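Local coordinates for F5/8 type C domain protein (Clostridium perfringens, PDB 7JRM) that probably binds mucin carbohydrates through its carbohydrate-binding module, as part of the bacterial O-glycopeptidase ZmpB, at residues A[350-355]-A[372-377]; A[334-339]-A[356-361]; A[22-27]-A[75-80]; A[52-57]-A[224-229]. All coordinates share one frame; numbering follows the deposited sequence.

Contact 1: residues A[350-355]-A[372-377]; sequences TLNMDY and TLNAQE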
loop_
_atom_site.group_PDB
_atom_site.type_symbol
_atom_site.label_atom_id
_atom_site.label_comp_id
_atom_site.label_asym_id
_atom_site.label_seq_id
_atom_site.Cartn_x
_atom_site.Cartn_y
_atom_site.Cartn_z
ATOM N N THR A 350 -26.839 12.284 -14.114
ATOM C CA THR A 350 -27.978 12.043 -14.989
ATOM C C THR A 350 -28.071 13.164 -16.012
ATOM O O THR A 350 -28.036 14.344 -15.648
ATOM C CB THR A 350 -29.283 11.949 -14.188
ATOM O OG1 THR A 350 -29.261 10.768 -13.377
ATOM C CG2 THR A 350 -30.484 11.892 -15.120
ATOM N N LEU A 351 -28.186 12.793 -17.286
ATOM C CA LEU A 351 -28.325 13.749 -18.381
ATOM C C LEU A 351 -29.570 13.385 -19.179
ATOM O O LEU A 351 -29.601 12.348 -19.849
ATOM C CB LEU A 351 -27.084 13.754 -19.274
ATOM C CG LEU A 351 -27.014 14.847 -20.343
ATOM C CD1 LEU A 351 -27.452 16.189 -19.777
ATOM C CD2 LEU A 351 -25.611 14.941 -20.921
ATOM N N ASN A 352 -30.592 14.235 -19.105
ATOM C CA ASN A 352 -31.847 14.032 -19.824
ATOM C C ASN A 352 -31.837 14.942 -21.048
ATOM O O ASN A 352 -32.158 16.129 -20.954
ATOM C CB ASN A 352 -33.043 14.322 -18.922
ATOM C CG ASN A 352 -33.121 13.380 -17.736
ATOM O OD1 ASN A 352 -32.898 12.177 -17.867
ATOM N ND2 ASN A 352 -33.440 13.926 -16.569
ATOM N N MET A 353 -31.467 14.384 -22.197
ATOM C CA MET A 353 -31.343 15.143 -23.436
ATOM C C MET A 353 -32.097 14.464 -24.570
ATOM O O MET A 353 -31.671 14.491 -25.728
ATOM C CB MET A 353 -29.875 15.341 -23.810
ATOM C CG MET A 353 -29.082 14.050 -23.939
ATOM S SD MET A 353 -27.316 14.338 -24.152
ATOM C CE MET A 353 -27.179 14.254 -25.933
ATOM N N ASP A 354 -33.231 13.843 -24.256
ATOM C CA ASP A 354 -34.067 13.262 -25.293
ATOM C C ASP A 354 -34.649 14.355 -26.181
ATOM O O ASP A 354 -34.896 15.481 -25.737
ATOM C CB ASP A 354 -35.197 12.434 -24.677
ATOM C CG ASP A 354 -34.741 11.056 -24.240
ATOM O OD1 ASP A 354 -33.684 10.597 -24.719
ATOM O OD2 ASP A 354 -35.444 10.428 -23.421
ATOM N N TYR A 355 -34.858 14.012 -27.454
ATOM C CA TYR A 355 -35.446 14.921 -28.441
ATOM C C TYR A 355 -34.610 16.188 -28.609
ATOM O O TYR A 355 -35.142 17.283 -28.802
ATOM C CB TYR A 355 -36.893 15.271 -28.082
ATOM C CG TYR A 355 -37.688 14.111 -27.529
ATOM C CD1 TYR A 355 -38.048 14.069 -26.188
ATOM C CD2 TYR A 355 -38.081 13.060 -28.346
ATOM C CE1 TYR A 355 -38.775 13.012 -25.677
ATOM C CE2 TYR A 355 -38.808 11.999 -27.844
ATOM C CZ TYR A 355 -39.152 11.980 -26.509
ATOM O OH TYR A 355 -39.877 10.925 -26.005
ATOM N N THR A 372 -26.883 7.574 -15.964
ATOM C CA THR A 372 -28.204 7.711 -16.573
ATOM C C THR A 372 -28.092 8.703 -17.725
ATOM O O THR A 372 -28.013 9.916 -17.502
ATOM C CB THR A 372 -29.241 8.164 -15.548
ATOM O OG1 THR A 372 -29.305 7.213 -14.479
ATOM C CG2 THR A 372 -30.613 8.281 -16.196
ATOM N N LEU A 373 -28.085 8.191 -18.952
ATOM C CA LEU A 373 -27.991 9.012 -20.156
ATOM C C LEU A 373 -29.228 8.761 -21.007
ATOM O O LEU A 373 -29.390 7.673 -21.571
ATOM C CB LEU A 373 -26.714 8.702 -20.935
ATOM C CG LEU A 373 -26.524 9.470 -22.245
ATOM C CD1 LEU A 373 -26.410 10.963 -21.982
ATOM C CD2 LEU A 373 -25.300 8.960 -22.992
ATOM N N ASN A 374 -30.097 9.762 -21.096
ATOM C CA ASN A 374 -31.307 9.703 -21.912
ATOM C C ASN A 374 -31.090 10.623 -23.111
ATOM O O ASN A 374 -31.325 11.830 -23.037
ATOM C CB ASN A 374 -32.537 10.108 -21.103
ATOM C CG ASN A 374 -32.768 9.208 -19.903
ATOM O OD1 ASN A 374 -32.847 7.986 -20.033
ATOM N ND2 ASN A 374 -32.877 9.811 -18.726
ATOM N N ALA A 375 -30.639 10.041 -24.219
ATOM C CA ALA A 375 -30.328 10.774 -25.443
ATOM C C ALA A 375 -30.985 10.105 -26.644
ATOM O O ALA A 375 -30.365 9.894 -27.689
ATOM C CB ALA A 375 -28.820 10.878 -25.644
ATOM N N GLN A 376 -32.262 9.768 -26.507
ATOM C CA GLN A 376 -32.979 9.040 -27.542
ATOM C C GLN A 376 -33.734 9.995 -28.458
ATOM O O GLN A 376 -34.180 11.068 -28.043
ATOM C CB GLN A 376 -33.956 8.042 -26.920
ATOM C CG GLN A 376 -33.289 6.889 -26.192
ATOM C CD GLN A 376 -34.126 5.627 -26.220
ATOM O OE1 GLN A 376 -35.331 5.663 -25.973
ATOM N NE2 GLN A 376 -33.491 4.500 -26.520
ATOM N N GLU A 377 -33.864 9.587 -29.722
ATOM C CA GLU A 377 -34.663 10.291 -30.725
ATOM C C GLU A 377 -34.160 11.721 -30.940
ATOM O O GLU A 377 -34.892 12.702 -30.790
ATOM C CB GLU A 377 -36.148 10.275 -30.348
ATOM C CG GLU A 377 -36.800 8.910 -30.488
ATOM C CD GLU A 377 -38.269 8.921 -30.121
ATOM O OE1 GLU A 377 -38.934 9.954 -30.348
ATOM O OE2 GLU A 377 -38.761 7.895 -29.605
#
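Thr350 to Asn352 pair in parallel with Thr372 to Asn374, illustrating how successive turns of a leucine-rich repeat, recognisable from the leucine spacing and the 22-residue offset, stack by matching like with like. The axes of strands 350-352 and 372-376 approach to 4.8 Å and diverge by only 11°. Backbone bonds carry the ladder: Leu351 N donates to Thr372 O at 2.9 Å, Leu351 O accepts from Asn374 N, and Asn374 O receives Met353 N. Beyond the regular strand 350-352 the pairing continues, since Tyr355 N reaches Gln376 O at 3.1 Å.

Among the polar side chains, Asn374 ND2 donates to Asn352 OD1 over 2.5 Å, a length short enough to be doubtful. The two amides lie side by side with planes 14° apart, and each has its CG anti to the carbonyl carbon (chi1 near -60°), which directs both the same way. The threonines lie alongside one another on this same face. Asp354 OD1 also comes up to Gln376 N, but too closely for that bond to be trusted in detail.

Apolar contacts fill the other side: Leu351 CB touches Leu373 CD1 at 3.9 Å, and Met353 CG rests on Ala375 CB at 3.6 Å. At the far end, Glu377 OE1 meets the edge of the Tyr355 ring, 3.2 Å from CE2 and in the ring plane.

Contact 2: residues A[334-339]-A[356-361]; sequences SGVEDL and NEVKDL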
loop_
_atom_site.group_PDB
_atom_site.type_symbol
_atom_site.label_atom_id
_atom_site.label_comp_id
_atom_site.label_asym_id
_atom_site.label_seq_id
_atom_site.Cartn_x
_atom_site.Cartn_y
_atom_site.Cartn_z
ATOM N N SER A 334 -32.430 20.926 -23.794
ATOM C CA SER A 334 -33.492 21.194 -24.759
ATOM C C SER A 334 -32.918 22.030 -25.892
ATOM O O SER A 334 -32.387 23.118 -25.652
ATOM C CB SER A 334 -34.670 21.914 -24.098
ATOM O OG SER A 334 -35.533 22.480 -25.069
ATOM N N GLY A 335 -33.022 21.519 -27.117
ATOM C CA GLY A 335 -32.549 22.246 -28.279
ATOM C C GLY A 335 -31.049 22.381 -28.390
ATOM O O GLY A 335 -30.570 23.303 -29.055
ATOM N N VAL A 336 -30.291 21.485 -27.770
ATOM C CA VAL A 336 -28.835 21.564 -27.756
ATOM C C VAL A 336 -28.277 20.839 -28.973
ATOM O O VAL A 336 -28.742 19.753 -29.340
ATOM C CB VAL A 336 -28.269 20.978 -26.449
ATOM C CG1 VAL A 336 -26.754 21.109 -26.414
ATOM C CG2 VAL A 336 -28.897 21.665 -25.246
ATOM N N GLU A 337 -27.275 21.448 -29.607
ATOM C CA GLU A 337 -26.571 20.851 -30.733
ATOM C C GLU A 337 -25.126 20.495 -30.422
ATOM O O GLU A 337 -24.583 19.579 -31.042
ATOM C CB GLU A 337 -26.590 21.799 -31.940
ATOM C CG GLU A 337 -27.899 21.816 -32.708
ATOM C CD GLU A 337 -27.955 22.934 -33.731
ATOM O OE1 GLU A 337 -26.886 23.337 -34.233
ATOM O OE2 GLU A 337 -29.070 23.410 -34.033
ATOM N N ASP A 338 -24.499 21.194 -29.479
ATOM C CA ASP A 338 -23.090 21.005 -29.153
ATOM C C ASP A 338 -22.956 20.868 -27.645
ATOM O O ASP A 338 -23.344 21.775 -26.901
ATOM C CB ASP A 338 -22.251 22.179 -29.671
ATOM C CG ASP A 338 -20.759 21.957 -29.501
ATOM O OD1 ASP A 338 -20.354 20.860 -29.063
ATOM O OD2 ASP A 338 -19.986 22.887 -29.814
ATOM N N LEU A 339 -22.404 19.743 -27.198
ATOM C CA LEU A 339 -22.217 19.468 -25.780
ATOM C C LEU A 339 -20.926 20.057 -25.227
ATOM O O LEU A 339 -20.573 19.767 -24.079
ATOM C CB LEU A 339 -22.240 17.958 -25.528
ATOM C CG LEU A 339 -23.574 17.243 -25.746
ATOM C CD1 LEU A 339 -23.423 15.751 -25.499
ATOM C CD2 LEU A 339 -24.647 17.832 -24.849
ATOM N N ASN A 356 -33.292 16.042 -28.536
ATOM C CA ASN A 356 -32.378 17.148 -28.760
ATOM C C ASN A 356 -31.777 17.026 -30.164
ATOM O O ASN A 356 -32.294 16.292 -31.013
ATOM C CB ASN A 356 -31.319 17.173 -27.652
ATOM C CG ASN A 356 -31.759 17.978 -26.443
ATOM O OD1 ASN A 356 -31.258 19.075 -26.199
ATOM N ND2 ASN A 356 -32.701 17.435 -25.681
ATOM N N GLU A 357 -30.687 17.745 -30.419
ATOM C CA GLU A 357 -30.069 17.806 -31.739
ATOM C C GLU A 357 -28.574 17.530 -31.652
ATOM O O GLU A 357 -27.760 18.214 -32.278
ATOM C CB GLU A 357 -30.327 19.160 -32.397
ATOM C CG GLU A 357 -31.774 19.631 -32.309
ATOM C CD GLU A 357 -31.947 21.080 -32.718
ATOM O OE1 GLU A 357 -31.173 21.554 -33.575
ATOM O OE2 GLU A 357 -32.859 21.746 -32.182
ATOM N N VAL A 358 -28.191 16.513 -30.884
ATOM C CA VAL A 358 -26.789 16.195 -30.634
ATOM C C VAL A 358 -26.391 14.979 -31.457
ATOM O O VAL A 358 -27.126 13.984 -31.519
ATOM C CB VAL A 358 -26.536 15.955 -29.133
ATOM C CG1 VAL A 358 -25.073 15.624 -28.882
ATOM C CG2 VAL A 358 -26.958 17.170 -28.324
ATOM N N LYS A 359 -25.218 15.057 -32.086
ATOM C CA LYS A 359 -24.666 13.960 -32.871
ATOM C C LYS A 359 -23.300 13.513 -32.366
ATOM O O LYS A 359 -22.638 12.709 -33.034
ATOM C CB LYS A 359 -24.566 14.361 -34.346
ATOM C CG LYS A 359 -23.516 15.428 -34.617
ATOM C CD LYS A 359 -23.300 15.639 -36.105
ATOM C CE LYS A 359 -22.199 16.654 -36.362
ATOM N NZ LYS A 359 -22.086 17.000 -37.806
ATOM N N ASP A 360 -22.859 14.008 -31.211
ATOM C CA ASP A 360 -21.516 13.725 -30.714
ATOM C C ASP A 360 -21.559 13.718 -29.193
ATOM O O ASP A 360 -21.721 14.774 -28.574
ATOM C CB ASP A 360 -20.518 14.759 -31.232
ATOM C CG ASP A 360 -19.079 14.383 -30.943
ATOM O OD1 ASP A 360 -18.181 15.198 -31.245
ATOM O OD2 ASP A 360 -18.842 13.276 -30.417
ATOM N N LEU A 361 -21.411 12.536 -28.596
ATOM C CA LEU A 361 -21.402 12.381 -27.147
ATOM C C LEU A 361 -19.997 12.392 -26.558
ATOM O O LEU A 361 -19.841 12.159 -25.355
ATOM C CB LEU A 361 -22.109 11.083 -26.747
ATOM C CG LEU A 361 -23.552 10.875 -27.202
ATOM C CD1 LEU A 361 -24.154 9.668 -26.499
ATOM C CD2 LEU A 361 -24.384 12.119 -26.945
HETATM O O HOH W 1 -23.016 17.300 -31.350
HETATM O O HOH W 2 -25.386 18.433 -33.547
HETATM O O HOH W 3 -21.274 17.405 -28.687
#
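Glu337 O is gripped by two waters that tie it to the opposite loop: one, 2.9 Å from Glu337 O, also donates to Glu357 O, and the other accepts from Lys359 N. A third water bridges Leu339 N and Asp360 O, so water replaces direct backbone pairing along much of this turn of the leucine-rich repeat.

Two direct bonds cross the contact, one of them to Asn356, the asparagine that follows the strand in the repeat pattern. Its OD1 accepts from Val336 N at 3.0 Å in a straight bond (168°), with the donor tilted 25° from the carbonyl plane. Its ND2 is occupied by Leu333 O and Asp354 O, which fixes the rotation of this buried amide. Next to it, Glu357 N donates to Val336 O at 3.0 Å along a more bent path.

An apolar layer is formed by Leu339, Val358 and Leu361. Leu339 meets Val358 at about a right angle, and its CD1 comes within 3.8 Å of Val358 CG1 and 4.0 Å of Leu361 CD2. Val358 CG2, anti to the carbonyl carbon, instead presses on Val336 O at 3.3 Å.

Near solvent, the extended chains of Glu337 and Glu357 bring OE2 of the former to 2.8 Å from OE1 of the latter. Two carboxylate oxygens so close would repel if both groups were charged, implying that one of them may have a raised pKa, or that the two may share a proton.

Contact 3: residues A[22-27]-A[75-80]; sequences VDLMKG and RTIAVT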
loop_
_atom_site.group_PDB
_atom_site.type_symbol
_atom_site.label_atom_id
_atom_site.label_comp_id
_atom_site.label_asym_id
_atom_site.label_seq_id
_atom_site.Cartn_x
_atom_site.Cartn_y
_atom_site.Cartn_z
ATOM N N VAL A 22 6.280 -2.596 18.737
ATOM C CA VAL A 22 7.195 -2.518 19.871
ATOM C C VAL A 22 6.405 -2.165 21.125
ATOM O O VAL A 22 5.749 -1.120 21.186
ATOM C CB VAL A 22 8.310 -1.495 19.613
ATOM C CG1 VAL A 22 8.958 -1.069 20.924
ATOM C CG2 VAL A 22 9.349 -2.073 18.665
ATOM N N ASP A 23 6.462 -3.042 22.124
ATOM C CA ASP A 23 5.887 -2.786 23.439
ATOM C C ASP A 23 7.027 -2.396 24.373
ATOM O O ASP A 23 7.833 -3.245 24.767
ATOM C CB ASP A 23 5.136 -4.011 23.957
ATOM C CG ASP A 23 4.498 -3.776 25.314
ATOM O OD1 ASP A 23 4.302 -2.601 25.690
ATOM O OD2 ASP A 23 4.188 -4.770 26.005
ATOM N N LEU A 24 7.095 -1.109 24.721
ATOM C CA LEU A 24 8.194 -0.611 25.542
ATOM C C LEU A 24 8.169 -1.170 26.958
ATOM O O LEU A 24 9.181 -1.079 27.663
ATOM C CB LEU A 24 8.159 0.917 25.590
ATOM C CG LEU A 24 8.543 1.645 24.303
ATOM C CD1 LEU A 24 8.493 3.145 24.516
ATOM C CD2 LEU A 24 9.922 1.215 23.829
ATOM N N MET A 25 7.048 -1.741 27.389
ATOM C CA MET A 25 6.913 -2.295 28.729
ATOM C C MET A 25 7.001 -3.815 28.747
ATOM O O MET A 25 6.780 -4.425 29.798
ATOM C CB MET A 25 5.593 -1.840 29.352
ATOM C CG MET A 25 5.439 -0.331 29.437
ATOM S SD MET A 25 6.491 0.385 30.711
ATOM C CE MET A 25 6.104 -0.688 32.090
ATOM N N LYS A 26 7.320 -4.437 27.614
ATOM C CA LYS A 26 7.408 -5.890 27.543
ATOM C C LYS A 26 8.588 -6.383 28.374
ATOM O O LYS A 26 9.731 -5.971 28.149
ATOM C CB LYS A 26 7.548 -6.338 26.090
ATOM C CG LYS A 26 7.861 -7.816 25.916
ATOM C CD LYS A 26 6.792 -8.690 26.551
ATOM C CE LYS A 26 6.664 -10.017 25.822
ATOM N NZ LYS A 26 5.441 -10.759 26.233
ATOM N N GLY A 27 8.310 -7.261 29.335
ATOM C CA GLY A 27 9.347 -7.830 30.169
ATOM C C GLY A 27 9.747 -7.001 31.367
ATOM O O GLY A 27 10.698 -7.373 32.065
ATOM N N ARG A 75 17.419 -0.998 30.075
ATOM C CA ARG A 75 17.529 -2.080 29.107
ATOM C C ARG A 75 17.452 -1.491 27.706
ATOM O O ARG A 75 16.918 -0.397 27.499
ATOM C CB ARG A 75 16.438 -3.141 29.315
ATOM C CG ARG A 75 15.013 -2.612 29.225
ATOM C CD ARG A 75 14.410 -2.861 27.849
ATOM N NE ARG A 75 12.958 -2.708 27.844
ATOM C CZ ARG A 75 12.100 -3.705 28.035
ATOM N NH1 ARG A 75 12.545 -4.934 28.251
ATOM N NH2 ARG A 75 10.795 -3.471 28.012
ATOM N N THR A 76 17.994 -2.229 26.744
ATOM C CA THR A 76 18.014 -1.806 25.353
ATOM C C THR A 76 16.981 -2.581 24.543
ATOM O O THR A 76 16.685 -3.743 24.828
ATOM C CB THR A 76 19.403 -1.998 24.739
ATOM O OG1 THR A 76 19.755 -3.387 24.773
ATOM C CG2 THR A 76 20.442 -1.193 25.508
ATOM N N ILE A 77 16.433 -1.919 23.527
ATOM C CA ILE A 77 15.449 -2.513 22.629
ATOM C C ILE A 77 15.929 -2.299 21.201
ATOM O O ILE A 77 16.033 -1.155 20.743
ATOM C CB ILE A 77 14.046 -1.915 22.825
ATOM C CG1 ILE A 77 13.532 -2.209 24.236
ATOM C CG2 ILE A 77 13.085 -2.459 21.778
ATOM C CD1 ILE A 77 12.105 -1.767 24.472
ATOM N N ALA A 78 16.215 -3.391 20.501
ATOM C CA ALA A 78 16.728 -3.338 19.140
ATOM C C ALA A 78 15.619 -3.645 18.142
ATOM O O ALA A 78 14.816 -4.559 18.350
ATOM C CB ALA A 78 17.883 -4.323 18.954
ATOM N N VAL A 79 15.582 -2.874 17.059
ATOM C CA VAL A 79 14.637 -3.076 15.966
ATOM C C VAL A 79 15.454 -3.446 14.737
ATOM O O VAL A 79 16.132 -2.590 14.152
ATOM C CB VAL A 79 13.776 -1.832 15.709
ATOM C CG1 VAL A 79 12.836 -2.068 14.537
ATOM C CG2 VAL A 79 12.994 -1.461 16.963
ATOM N N THR A 80 15.395 -4.714 14.342
ATOM C CA THR A 80 16.269 -5.267 13.319
ATOM C C THR A 80 15.460 -5.741 12.118
ATOM O O THR A 80 14.226 -5.750 12.130
ATOM C CB THR A 80 17.102 -6.425 13.883
ATOM O OG1 THR A 80 16.233 -7.499 14.265
ATOM C CG2 THR A 80 17.891 -5.967 15.101
#
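Arg75 reaches from its strand into the turn formed by Asp23 to Lys26 and grips two carbonyl oxygens, a small demonstration of how one guanidinium can hold a turn in place. NH2 donates to Leu24 O at 2.9 Å and to Lys26 O at 2.7 Å; NH1 also reaches Lys26 O, at 3.0 Å, so that oxygen takes an end-on grip from both nitrogens. All three bonds lie close to the guanidinium plane. The approach to Leu24 O, however, comes from above its carbonyl plane, 60° out of it, whereas NH1 meets Lys26 O almost in line with its C=O bond.

A bend at chi2 (98°) in the arginine chain carries the group across to the turn. Beside it, Leu24 CD2 meets Ile77 CD1 at 3.8 Å, the two side chains being roughly perpendicular, and Val22 CG2 lies 4.1 Å from Val79 CG2.

In the next shell, Tyr61 OH bonds both Leu24 O and Arg75 NE, linking turn and arginine a second time, and Glu12 O takes NH1. The turn itself is type I, closed by Lys26 N to Asp23 O. The result is a loop packed over the four-stranded sheet, consistent with the Ig-like (E-set) fold assigned to this region.

Contact 4: residues A[52-57]-A[224-229]; sequences GKSGIF and RNLAEY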
loop_
_atom_site.group_PDB
_atom_site.type_symbol
_atom_site.label_atom_id
_atom_site.label_comp_id
_atom_site.label_asym_id
_atom_site.label_seq_id
_atom_site.Cartn_x
_atom_site.Cartn_y
_atom_site.Cartn_z
ATOM N N GLY A 52 8.998 3.246 13.983
ATOM C CA GLY A 52 9.271 3.128 12.561
ATOM C C GLY A 52 10.714 3.369 12.185
ATOM O O GLY A 52 10.992 3.830 11.072
ATOM N N LYS A 53 11.647 3.070 13.086
ATOM C CA LYS A 53 13.063 3.312 12.841
ATOM C C LYS A 53 13.873 2.128 13.341
ATOM O O LYS A 53 13.667 1.662 14.466
ATOM C CB LYS A 53 13.531 4.601 13.529
ATOM C CG LYS A 53 15.024 4.858 13.414
ATOM C CD LYS A 53 15.431 6.099 14.189
ATOM C CE LYS A 53 16.722 5.873 14.957
ATOM N NZ LYS A 53 17.891 5.739 14.045
ATOM N N SER A 54 14.789 1.647 12.506
ATOM C CA SER A 54 15.663 0.546 12.884
ATOM C C SER A 54 16.831 1.070 13.707
ATOM O O SER A 54 17.457 2.072 13.346
ATOM C CB SER A 54 16.175 -0.181 11.641
ATOM O OG SER A 54 17.030 -1.254 11.992
ATOM N N GLY A 55 17.122 0.396 14.811
ATOM C CA GLY A 55 18.214 0.810 15.667
ATOM C C GLY A 55 18.152 0.098 17.000
ATOM O O GLY A 55 17.285 -0.745 17.247
ATOM N N ILE A 56 19.104 0.457 17.857
ATOM C CA ILE A 56 19.200 -0.074 19.213
ATOM C C ILE A 56 18.986 1.091 20.168
ATOM O O ILE A 56 19.847 1.970 20.290
ATOM C CB ILE A 56 20.547 -0.764 19.469
ATOM C CG1 ILE A 56 20.782 -1.863 18.430
ATOM C CG2 ILE A 56 20.593 -1.338 20.876
ATOM C CD1 ILE A 56 22.223 -2.296 18.312
ATOM N N PHE A 57 17.841 1.099 20.844
ATOM C CA PHE A 57 17.426 2.210 21.686
ATOM C C PHE A 57 17.520 1.829 23.158
ATOM O O PHE A 57 17.328 0.669 23.530
ATOM C CB PHE A 57 15.994 2.640 21.352
ATOM C CG PHE A 57 15.730 2.769 19.879
ATOM C CD1 PHE A 57 16.009 3.951 19.212
ATOM C CD2 PHE A 57 15.204 1.708 19.160
ATOM C CE1 PHE A 57 15.768 4.072 17.857
ATOM C CE2 PHE A 57 14.961 1.822 17.805
ATOM C CZ PHE A 57 15.243 3.006 17.153
ATOM N N ARG A 224 21.146 -10.608 14.073
ATOM C CA ARG A 224 20.118 -9.685 13.612
ATOM C C ARG A 224 20.770 -8.354 13.275
ATOM O O ARG A 224 21.512 -7.801 14.090
ATOM C CB ARG A 224 19.022 -9.492 14.666
ATOM C CG ARG A 224 18.336 -10.778 15.099
ATOM C CD ARG A 224 17.395 -10.535 16.267
ATOM N NE ARG A 224 16.237 -9.734 15.882
ATOM C CZ ARG A 224 14.977 -10.085 16.113
ATOM N NH1 ARG A 224 13.985 -9.296 15.729
ATOM N NH2 ARG A 224 14.708 -11.229 16.728
ATOM N N ASN A 225 20.492 -7.846 12.078
ATOM C CA ASN A 225 21.108 -6.624 11.586
ATOM C C ASN A 225 20.077 -5.509 11.471
ATOM O O ASN A 225 18.900 -5.753 11.188
ATOM C CB ASN A 225 21.771 -6.850 10.225
ATOM C CG ASN A 225 23.166 -7.424 10.347
ATOM O OD1 ASN A 225 23.576 -7.857 11.423
ATOM N ND2 ASN A 225 23.904 -7.429 9.244
ATOM N N LEU A 226 20.537 -4.281 11.692
ATOM C CA LEU A 226 19.687 -3.120 11.477
ATOM C C LEU A 226 19.305 -3.019 10.004
ATOM O O LEU A 226 20.048 -3.447 9.116
ATOM C CB LEU A 226 20.400 -1.843 11.927
ATOM C CG LEU A 226 20.934 -1.834 13.361
ATOM C CD1 LEU A 226 21.561 -0.489 13.697
ATOM C CD2 LEU A 226 19.827 -2.174 14.346
ATOM N N ALA A 227 18.130 -2.449 9.751
ATOM C CA ALA A 227 17.617 -2.373 8.391
ATOM C C ALA A 227 18.527 -1.521 7.514
ATOM O O ALA A 227 19.089 -0.516 7.959
ATOM C CB ALA A 227 16.200 -1.801 8.389
ATOM N N GLU A 228 18.675 -1.938 6.260
ATOM C CA GLU A 228 19.428 -1.185 5.267
ATOM C C GLU A 228 18.574 -0.136 4.568
ATOM O O GLU A 228 18.998 0.416 3.547
ATOM C CB GLU A 228 20.039 -2.137 4.236
ATOM C CG GLU A 228 21.254 -2.895 4.745
ATOM C CD GLU A 228 21.850 -3.817 3.701
ATOM O OE1 GLU A 228 21.134 -4.723 3.225
ATOM O OE2 GLU A 228 23.036 -3.632 3.356
ATOM N N TYR A 229 17.384 0.145 5.093
ATOM C CA TYR A 229 16.484 1.141 4.537
ATOM C C TYR A 229 15.867 1.932 5.681
ATOM O O TYR A 229 15.936 1.538 6.848
ATOM C CB TYR A 229 15.387 0.494 3.682
ATOM C CG TYR A 229 14.398 -0.317 4.492
ATOM C CD1 TYR A 229 14.686 -1.621 4.871
ATOM C CD2 TYR A 229 13.180 0.225 4.886
ATOM C CE1 TYR A 229 13.790 -2.365 5.615
ATOM C CE2 TYR A 229 12.280 -0.509 5.631
ATOM C CZ TYR A 229 12.589 -1.803 5.992
ATOM O OH TYR A 229 11.694 -2.539 6.733
HETATM O O HOH W 4 15.031 2.159 9.463
#
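Ser54 and Leu226 point toward each other's segments, and the serine hydroxyl settles against the backbone of the leucine's neighbour, a compact case of one side chain joining two chain segments. Ser54 OG, anti to its own backbone nitrogen (chi1 180°), accepts from Ala227 N at 2.8 Å in a nearly straight bond (166°). The same oxygen lies 3.3 Å from Leu226 CA. Alongside, Ser54 CB packs on Ala227 CB at 3.6 Å.

Leu226 reaches back over the start of strand 55-64. Its CG is anti to the carbonyl carbon, and the CD2 branch lies on the Gly55 backbone, 3.6 Å from Gly55 CA, reaching Ile56 CG1 at 4.2 Å. A water adds a further link, accepting from Ser54 N and donating to Tyr229 O at 2.8 Å.

Ser54 OG has a second partner, Val79 O, so the hydroxyl serves both the neighbouring strand 70-79 and the loop. The loop lies between strand 215-224 and helix 232-242. Through Ile56, the start of strand 55-64 meets Asp193 on strand 188-193, in the sheet of the NPCBM-type module that also holds strand 215-224, while the loop carries Tyr229 to helix 273-288.

How the contacts relate
The four contacts fall into two pairs near opposite ends of an elongated chain. Contacts 3 and 4, with centres 12 Å apart, meet through neighbouring strands 55-64 and 70-79 of the Ig-like sheet; their segments alternate in sequence, 52-57 falling between 22-27 and 75-80, with 224-229 after them. Contacts 1 and 2, 10 Å apart, come later, alternate likewise (334-339, 350-355, 356-361, 372-377) and share the leucine-rich repeat turns: Met353 packs into Val358, Leu361 and Leu339, so strands and loops enclose one apolar interior. The centres of contacts from different pairs lie about 61 to 69 Å apart, and helices 232-242, 251-270 and 273-288 intervene in sequence, consistent with separate modules in series.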